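49 protein (Murid herpesvirus 4, PDB 6A4V) interacts with poly(ADP-ribose) polymerase 1 of the host cell and probably thereby facilitates replication of this gammaherpesvirus. Local coordinates at residues B[241-244]-B[245-249]; B[251-254]-B[255-258]; B[286-289]-B[290-293]. All blocks are in the same frame, centred on the assembly; numbering follows the deposited sequence.

Interaction 1: B[241-244]-B[245-249]; sequences DSLV and AFNAL
The phenyl ring of Phe246 meets Ser242, one helical turn earlier, at its edge. Ser242 OG lies in the plane of the ring, 3.3 Å from Phe246 CD2. Ser242 O also sits by this edge, 3.0 Å from Phe246 CD2. Both oxygens therefore face ring C-H groups and not the pi cloud. The first torsion of Ser242 (chi1 154°) puts OG on the carbonyl side of its residue, facing the next turn. The Phe246 side chain also touches Leu72 and Leu79 of helix 61-85, Leu44 and Val47 of helix 44-57, and Pro42.

The second flat group is the amide of Asn247. Its side chain turns back toward Leu243, with CG beside its own backbone N (chi1 -82°). Asn247 N donates to Leu243 O at 2.8 Å. Asn247 ND2 is modelled near the same oxygen, but its exact place is doubtful. Asn247 OD1 probably accepts a hydrogen bond from Asn293 ND2, in the loop after helix 274-289. Leu243 itself packs on Leu83.

Regular backbone bonds run along the same turns. Ala245 N donates to Asp241 O at 3.0 Å, and Ala248 N to Val244 O at 2.9 Å. Such i to i+4 bonding, with an aromatic residue on the buried face, is characteristic of an alpha-helix that packs one side against neighbouring helices in a largely helical fold.

Interaction 2: B[251-254]-B[255-258]; sequences KNHV and KELE
His253 and Glu256 form the side-chain hydrogen bond of this helical turn, an i to i+3 histidine-carboxylate pair on a helix surface. His253 ND1 donates to Glu256 OE2 at 2.7 Å. The N-H...O angle is 135°, so the bond is bent. The two side chains run side by side and point the same way. Glu256 OE2 approaches the imidazole near its edge, somewhat out of the ring plane, and is met nearly along its own C-O axis. Ring and carboxylate are turned 37° against each other. Glu256 reaches the ring with an extended chain, CG lying opposite its backbone N (chi1 169°). His253 takes the other course: its CG lies beside the backbone N. The carboxylate would probably favour a protonated imidazole. The bond probably limits rotation of the ring.

Two lysines of like charge lie alongside each other. Lys255 NZ comes 3.4 Å from Lys251 CD. The NZ atoms of Lys251 and Lys255 stay 5.0 Å apart. The ammonium of Lys255 thus rests on the aliphatic part of Lys251.

Backbone bonds join each residue to the one four places on. Leu257 N donates to His253 O at 2.9 Å, and Glu258 N to Val254 O at 3.0 Å. The methylene CG of Glu258 also lies against that carbonyl, 3.4 Å from Val254 O.

Apolar side chains face the neighbouring helices. Val254 packs on Leu282 and Leu286 of helix 274-289 and on Leu69 of helix 61-85. Leu257 touches the same two helices, against Leu279 of the first and Val62 and Cys65 of the second. Helix 238-262 is thus in contact with both.

Interaction 3: B[286-289]-B[290-293]; sequences LHRL and QTSN
Arg288 meets Thr291 and Ser292 where helix 274-289 gives way to the loop before helix 295-312, a C-terminal helix end. Arg288 O is gripped by three donors. Ser292 N is 2.9 Å from Arg288 O in a nearly straight bond. Thr291 N comes in above the carbonyl plane, and Thr291 OG1 donates as well, at 3.1 Å to Arg288 O. Thr291 OG1 stands between its own N and carbonyl carbon (chi1 41°), which turns the hydroxyl back to the helix. There it also takes a weak bond from Arg288 NH1.

The arginine chain leaves with CG opposite its N and bends at chi2 (68°), which brings the guanidinium to the loop. Ser292 OG lies over the centre of one guanidinium face, 3.2 Å above the plane. Arg288 NE also makes a long, weak ion pair with Glu95 of the second subunit.

Leu289, buried, packs on Val297 and Phe298 of helix 295-312. It also meets Asn293, whose OD1 bonds to Arg80 of helix 61-85. The amide lies across the leucine side chain, and Asn293 ND2 reaches Leu289 O at 3.3 Å, from above the carbonyl plane.

Overall arrangement
Interactions 1 and 2 follow each other on helix 238-262, whereas interaction 3 lies at the C-terminal end region of helix 274-289, the next helix. All three are partly buried. The outward residues are polar or charged in interactions 2 and 3; in interaction 1 they include Val244 and two alanines as well as Asp241. Interaction 1 has its centre nearest the chain centre, about 15 Å away, and carries an aromatic ring. Interaction 2, at about 27 Å, is richer in charge. Interaction 3 adds a hydroxyl and a second amide to an i to i+4 bond. An asparagine pair joins it to interaction 1, apolar packing to interaction 2. It alone approaches the second subunit.

Interaction 1: B[241-244]-B[245-249]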
loop_
_atom_site.group_PDB
_atom_site.type_symbol
_atom_site.label_atom_id
_atom_site.label_comp_id
_atom_site.label_asym_id
_atom_site.label_seq_id
_atom_site.Cartn_x
_atom_site.Cartn_y
_atom_site.Cartn_z
ATOM N N ASP B 241 -16.597 9.496 -3.064
ATOM C CA ASP B 241 -17.632 9.114 -4.007
ATOM C C ASP B 241 -17.232 7.834 -4.735
ATOM O O ASP B 241 -18.001 6.889 -4.914
ATOM C CB ASP B 241 -17.889 10.161 -5.084
ATOM C CG ASP B 241 -18.642 11.382 -4.570
ATOM O OD1 ASP B 241 -19.177 11.305 -3.436
ATOM O OD2 ASP B 241 -18.675 12.402 -5.304
ATOM N N SER B 242 -16.013 7.826 -5.216
ATOM C CA SER B 242 -15.699 6.832 -6.147
ATOM C C SER B 242 -15.573 5.517 -5.366
ATOM O O SER B 242 -15.938 4.492 -5.877
ATOM C CB SER B 242 -14.484 7.248 -6.963
ATOM O OG SER B 242 -13.834 6.131 -7.434
ATOM N N LEU B 243 -15.112 5.611 -4.116
ATOM C CA LEU B 243 -14.926 4.497 -3.162
ATOM C C LEU B 243 -16.284 3.904 -2.833
ATOM O O LEU B 243 -16.439 2.664 -2.818
ATOM C CB LEU B 243 -14.245 4.997 -1.860
ATOM C CG LEU B 243 -13.816 3.938 -0.860
ATOM C CD1 LEU B 243 -12.646 4.423 -0.052
ATOM C CD2 LEU B 243 -14.933 3.513 0.106
ATOM N N VAL B 244 -17.263 4.782 -2.591
ATOM C CA VAL B 244 -18.647 4.286 -2.341
ATOM C C VAL B 244 -19.197 3.521 -3.550
ATOM O O VAL B 244 -19.698 2.405 -3.405
ATOM C CB VAL B 244 -19.571 5.430 -1.911
ATOM C CG1 VAL B 244 -20.979 4.947 -1.884
ATOM C CG2 VAL B 244 -19.138 5.972 -0.541
ATOM N N ALA B 245 -19.160 4.130 -4.741
ATOM C CA ALA B 245 -19.649 3.448 -5.954
ATOM C C ALA B 245 -18.942 2.120 -6.076
ATOM O O ALA B 245 -19.551 1.070 -6.271
ATOM C CB ALA B 245 -19.389 4.258 -7.211
ATOM N N PHE B 246 -17.616 2.142 -5.984
ATOM C CA PHE B 246 -16.902 0.905 -6.313
ATOM C C PHE B 246 -17.142 -0.172 -5.233
ATOM O O PHE B 246 -17.198 -1.421 -5.535
ATOM C CB PHE B 246 -15.448 1.248 -6.562
ATOM C CG PHE B 246 -15.146 1.738 -7.948
ATOM C CD1 PHE B 246 -15.202 0.863 -9.015
ATOM C CD2 PHE B 246 -14.675 3.021 -8.147
ATOM C CE1 PHE B 246 -14.901 1.294 -10.286
ATOM C CE2 PHE B 246 -14.355 3.454 -9.415
ATOM C CZ PHE B 246 -14.458 2.588 -10.484
ATOM N N ASN B 247 -17.360 0.284 -3.989
ATOM C CA ASN B 247 -17.712 -0.622 -2.874
ATOM C C ASN B 247 -19.081 -1.274 -3.147
ATOM O O ASN B 247 -19.263 -2.472 -2.977
ATOM C CB ASN B 247 -17.554 0.021 -1.473
ATOM C CG ASN B 247 -16.119 0.003 -0.960
ATOM O OD1 ASN B 247 -15.628 -0.997 -0.468
ATOM N ND2 ASN B 247 -15.386 1.072 -1.183
ATOM N N ALA B 248 -20.093 -0.493 -3.477
ATOM C CA ALA B 248 -21.441 -1.013 -3.988
ATOM C C ALA B 248 -21.250 -2.038 -5.109
ATOM O O ALA B 248 -21.647 -3.234 -5.095
ATOM C CB ALA B 248 -22.150 0.181 -4.513
ATOM N N LEU B 249 -20.474 -1.603 -6.073
ATOM C CA LEU B 249 -20.342 -2.339 -7.258
ATOM C C LEU B 249 -19.694 -3.657 -6.879
ATOM O O LEU B 249 -20.074 -4.624 -7.413
ATOM C CB LEU B 249 -19.564 -1.493 -8.255
ATOM C CG LEU B 249 -19.655 -1.838 -9.741
ATOM C CD1 LEU B 249 -21.089 -1.906 -10.237
ATOM C CD2 LEU B 249 -18.847 -0.816 -10.564
#

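Interaction 2: B[251-254]-B[255-258]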
loop_
_atom_site.group_PDB
_atom_site.type_symbol
_atom_site.label_atom_id
_atom_site.label_comp_id
_atom_site.label_asym_id
_atom_site.label_seq_id
_atom_site.Cartn_x
_atom_site.Cartn_y
_atom_site.Cartn_z
ATOM N N LYS B 251 -19.693 -5.153 -3.617
ATOM C CA LYS B 251 -20.653 -5.948 -2.773
ATOM C C LYS B 251 -21.779 -6.617 -3.600
ATOM O O LYS B 251 -22.220 -7.697 -3.334
ATOM C CB LYS B 251 -21.315 -4.988 -1.792
ATOM C CG LYS B 251 -22.212 -5.630 -0.754
ATOM C CD LYS B 251 -23.411 -4.743 -0.414
ATOM C CE LYS B 251 -23.086 -3.282 -0.180
ATOM N NZ LYS B 251 -24.325 -2.573 0.238
ATOM N N ASN B 252 -22.365 -5.871 -4.545
ATOM C CA ASN B 252 -23.464 -6.352 -5.361
ATOM C C ASN B 252 -22.994 -7.430 -6.355
ATOM O O ASN B 252 -23.795 -8.375 -6.715
ATOM C CB ASN B 252 -24.184 -5.181 -6.026
ATOM C CG ASN B 252 -24.938 -4.349 -5.023
ATOM O OD1 ASN B 252 -25.743 -4.899 -4.247
ATOM N ND2 ASN B 252 -24.779 -3.020 -5.090
ATOM N N HIS B 253 -21.744 -7.384 -6.797
ATOM C CA HIS B 253 -21.329 -8.439 -7.717
ATOM C C HIS B 253 -21.023 -9.667 -6.904
ATOM O O HIS B 253 -21.174 -10.743 -7.454
ATOM C CB HIS B 253 -20.157 -8.117 -8.615
ATOM C CG HIS B 253 -20.489 -7.378 -9.860
ATOM N ND1 HIS B 253 -20.949 -8.022 -11.002
ATOM C CD2 HIS B 253 -20.313 -6.071 -10.176
ATOM C CE1 HIS B 253 -21.072 -7.114 -11.953
ATOM N NE2 HIS B 253 -20.725 -5.896 -11.462
ATOM N N VAL B 254 -20.647 -9.525 -5.613
ATOM C CA VAL B 254 -20.595 -10.746 -4.786
ATOM C C VAL B 254 -22.003 -11.380 -4.733
ATOM O O VAL B 254 -22.158 -12.602 -4.866
ATOM C CB VAL B 254 -19.935 -10.466 -3.407
ATOM C CG1 VAL B 254 -20.055 -11.659 -2.464
ATOM C CG2 VAL B 254 -18.426 -10.152 -3.595
ATOM N N LYS B 255 -23.068 -10.566 -4.586
ATOM C CA LYS B 255 -24.423 -11.200 -4.522
ATOM C C LYS B 255 -24.802 -11.877 -5.843
ATOM O O LYS B 255 -25.358 -12.932 -5.778
ATOM C CB LYS B 255 -25.480 -10.224 -4.037
ATOM C CG LYS B 255 -25.559 -10.276 -2.511
ATOM C CD LYS B 255 -25.841 -8.972 -1.902
ATOM C CE LYS B 255 -25.538 -8.914 -0.420
ATOM N NZ LYS B 255 -25.437 -7.488 -0.001
ATOM N N GLU B 256 -24.434 -11.262 -6.978
ATOM C CA GLU B 256 -24.609 -11.804 -8.239
ATOM C C GLU B 256 -23.906 -13.156 -8.309
ATOM O O GLU B 256 -24.512 -14.103 -8.756
ATOM C CB GLU B 256 -24.063 -10.889 -9.335
ATOM C CG GLU B 256 -24.008 -11.583 -10.668
ATOM C CD GLU B 256 -23.529 -10.821 -11.885
ATOM O OE1 GLU B 256 -24.078 -11.110 -12.940
ATOM O OE2 GLU B 256 -22.571 -10.014 -11.806
ATOM N N LEU B 257 -22.612 -13.215 -7.939
ATOM C CA LEU B 257 -21.877 -14.457 -8.009
ATOM C C LEU B 257 -22.600 -15.543 -7.205
ATOM O O LEU B 257 -22.582 -16.677 -7.622
ATOM C CB LEU B 257 -20.464 -14.271 -7.456
ATOM C CG LEU B 257 -19.666 -15.573 -7.249
ATOM C CD1 LEU B 257 -18.989 -15.992 -8.529
ATOM C CD2 LEU B 257 -18.623 -15.422 -6.185
ATOM N N GLU B 258 -23.099 -15.217 -6.000
ATOM C CA GLU B 258 -23.763 -16.226 -5.170
ATOM C C GLU B 258 -24.995 -16.788 -5.917
ATOM O O GLU B 258 -25.322 -17.971 -5.835
ATOM C CB GLU B 258 -24.265 -15.681 -3.830
ATOM C CG GLU B 258 -23.233 -15.151 -2.875
ATOM C CD GLU B 258 -23.856 -14.654 -1.581
ATOM O OE1 GLU B 258 -24.955 -14.033 -1.650
ATOM O OE2 GLU B 258 -23.253 -14.901 -0.504
#

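Interaction 3: B[286-289]-B[290-293]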
loop_
_atom_site.group_PDB
_atom_site.type_symbol
_atom_site.label_atom_id
_atom_site.label_comp_id
_atom_site.label_asym_id
_atom_site.label_seq_id
_atom_site.Cartn_x
_atom_site.Cartn_y
_atom_site.Cartn_z
ATOM N N LEU B 286 -17.484 -9.950 3.127
ATOM C CA LEU B 286 -18.108 -8.796 2.490
ATOM C C LEU B 286 -18.948 -8.046 3.501
ATOM O O LEU B 286 -18.916 -6.821 3.574
ATOM C CB LEU B 286 -18.895 -9.210 1.238
ATOM C CG LEU B 286 -18.192 -8.827 -0.068
ATOM C CD1 LEU B 286 -17.941 -7.330 -0.107
ATOM C CD2 LEU B 286 -16.878 -9.589 -0.239
ATOM N N HIS B 287 -19.605 -8.803 4.356
ATOM C CA HIS B 287 -20.394 -8.248 5.389
ATOM C C HIS B 287 -19.505 -7.511 6.399
ATOM O O HIS B 287 -19.936 -6.483 6.990
ATOM C CB HIS B 287 -21.212 -9.358 6.070
ATOM C CG HIS B 287 -22.288 -8.804 6.941
ATOM N ND1 HIS B 287 -22.048 -8.405 8.257
ATOM C CD2 HIS B 287 -23.575 -8.497 6.680
ATOM C CE1 HIS B 287 -23.160 -7.918 8.779
ATOM N NE2 HIS B 287 -24.101 -7.952 7.824
ATOM N N ARG B 288 -18.303 -8.049 6.691
ATOM C CA ARG B 288 -17.433 -7.350 7.657
ATOM C C ARG B 288 -16.868 -6.083 7.007
ATOM O O ARG B 288 -16.687 -5.078 7.713
ATOM C CB ARG B 288 -16.244 -8.188 8.145
ATOM C CG ARG B 288 -15.465 -7.560 9.302
ATOM C CD ARG B 288 -16.327 -7.534 10.560
ATOM N NE ARG B 288 -15.613 -7.061 11.737
ATOM C CZ ARG B 288 -15.632 -5.816 12.202
ATOM N NH1 ARG B 288 -16.643 -5.001 11.934
ATOM N NH2 ARG B 288 -14.604 -5.386 12.918
ATOM N N LEU B 289 -16.522 -6.175 5.706
ATOM C CA LEU B 289 -15.992 -5.092 4.984
ATOM C C LEU B 289 -16.852 -3.815 5.065
ATOM O O LEU B 289 -16.335 -2.702 4.911
ATOM C CB LEU B 289 -15.797 -5.544 3.545
ATOM C CG LEU B 289 -15.070 -4.565 2.644
ATOM C CD1 LEU B 289 -13.628 -4.318 3.141
ATOM C CD2 LEU B 289 -15.104 -5.146 1.231
ATOM N N GLN B 290 -18.145 -3.936 5.334
ATOM C CA GLN B 290 -18.973 -2.768 5.306
ATOM C C GLN B 290 -18.807 -1.983 6.607
ATOM O O GLN B 290 -19.204 -0.819 6.659
ATOM C CB GLN B 290 -20.453 -3.103 5.073
ATOM C CG GLN B 290 -20.720 -4.058 3.923
ATOM C CD GLN B 290 -20.200 -3.572 2.591
ATOM O OE1 GLN B 290 -19.555 -4.321 1.844
ATOM N NE2 GLN B 290 -20.381 -2.287 2.347
ATOM N N THR B 291 -18.282 -2.604 7.666
ATOM C CA THR B 291 -18.156 -1.879 8.951
ATOM C C THR B 291 -16.681 -1.629 9.271
ATOM O O THR B 291 -16.385 -0.694 9.942
ATOM C CB THR B 291 -18.909 -2.599 10.072
ATOM O OG1 THR B 291 -18.666 -3.997 9.890
ATOM C CG2 THR B 291 -20.394 -2.319 10.034
ATOM N N SER B 292 -15.785 -2.502 8.791
ATOM C CA SER B 292 -14.336 -2.266 8.810
ATOM C C SER B 292 -13.737 -2.466 7.412
ATOM O O SER B 292 -13.299 -3.600 6.981
ATOM C CB SER B 292 -13.616 -3.095 9.831
ATOM O OG SER B 292 -14.042 -4.428 9.735
ATOM N N ASN B 293 -13.670 -1.311 6.738
ATOM C CA ASN B 293 -13.251 -1.198 5.380
ATOM C C ASN B 293 -11.752 -0.972 5.479
ATOM O O ASN B 293 -11.281 0.139 5.809
ATOM C CB ASN B 293 -14.057 -0.113 4.656
ATOM C CG ASN B 293 -13.976 -0.229 3.137
ATOM O OD1 ASN B 293 -13.114 0.388 2.513
ATOM N ND2 ASN B 293 -14.876 -0.983 2.515
#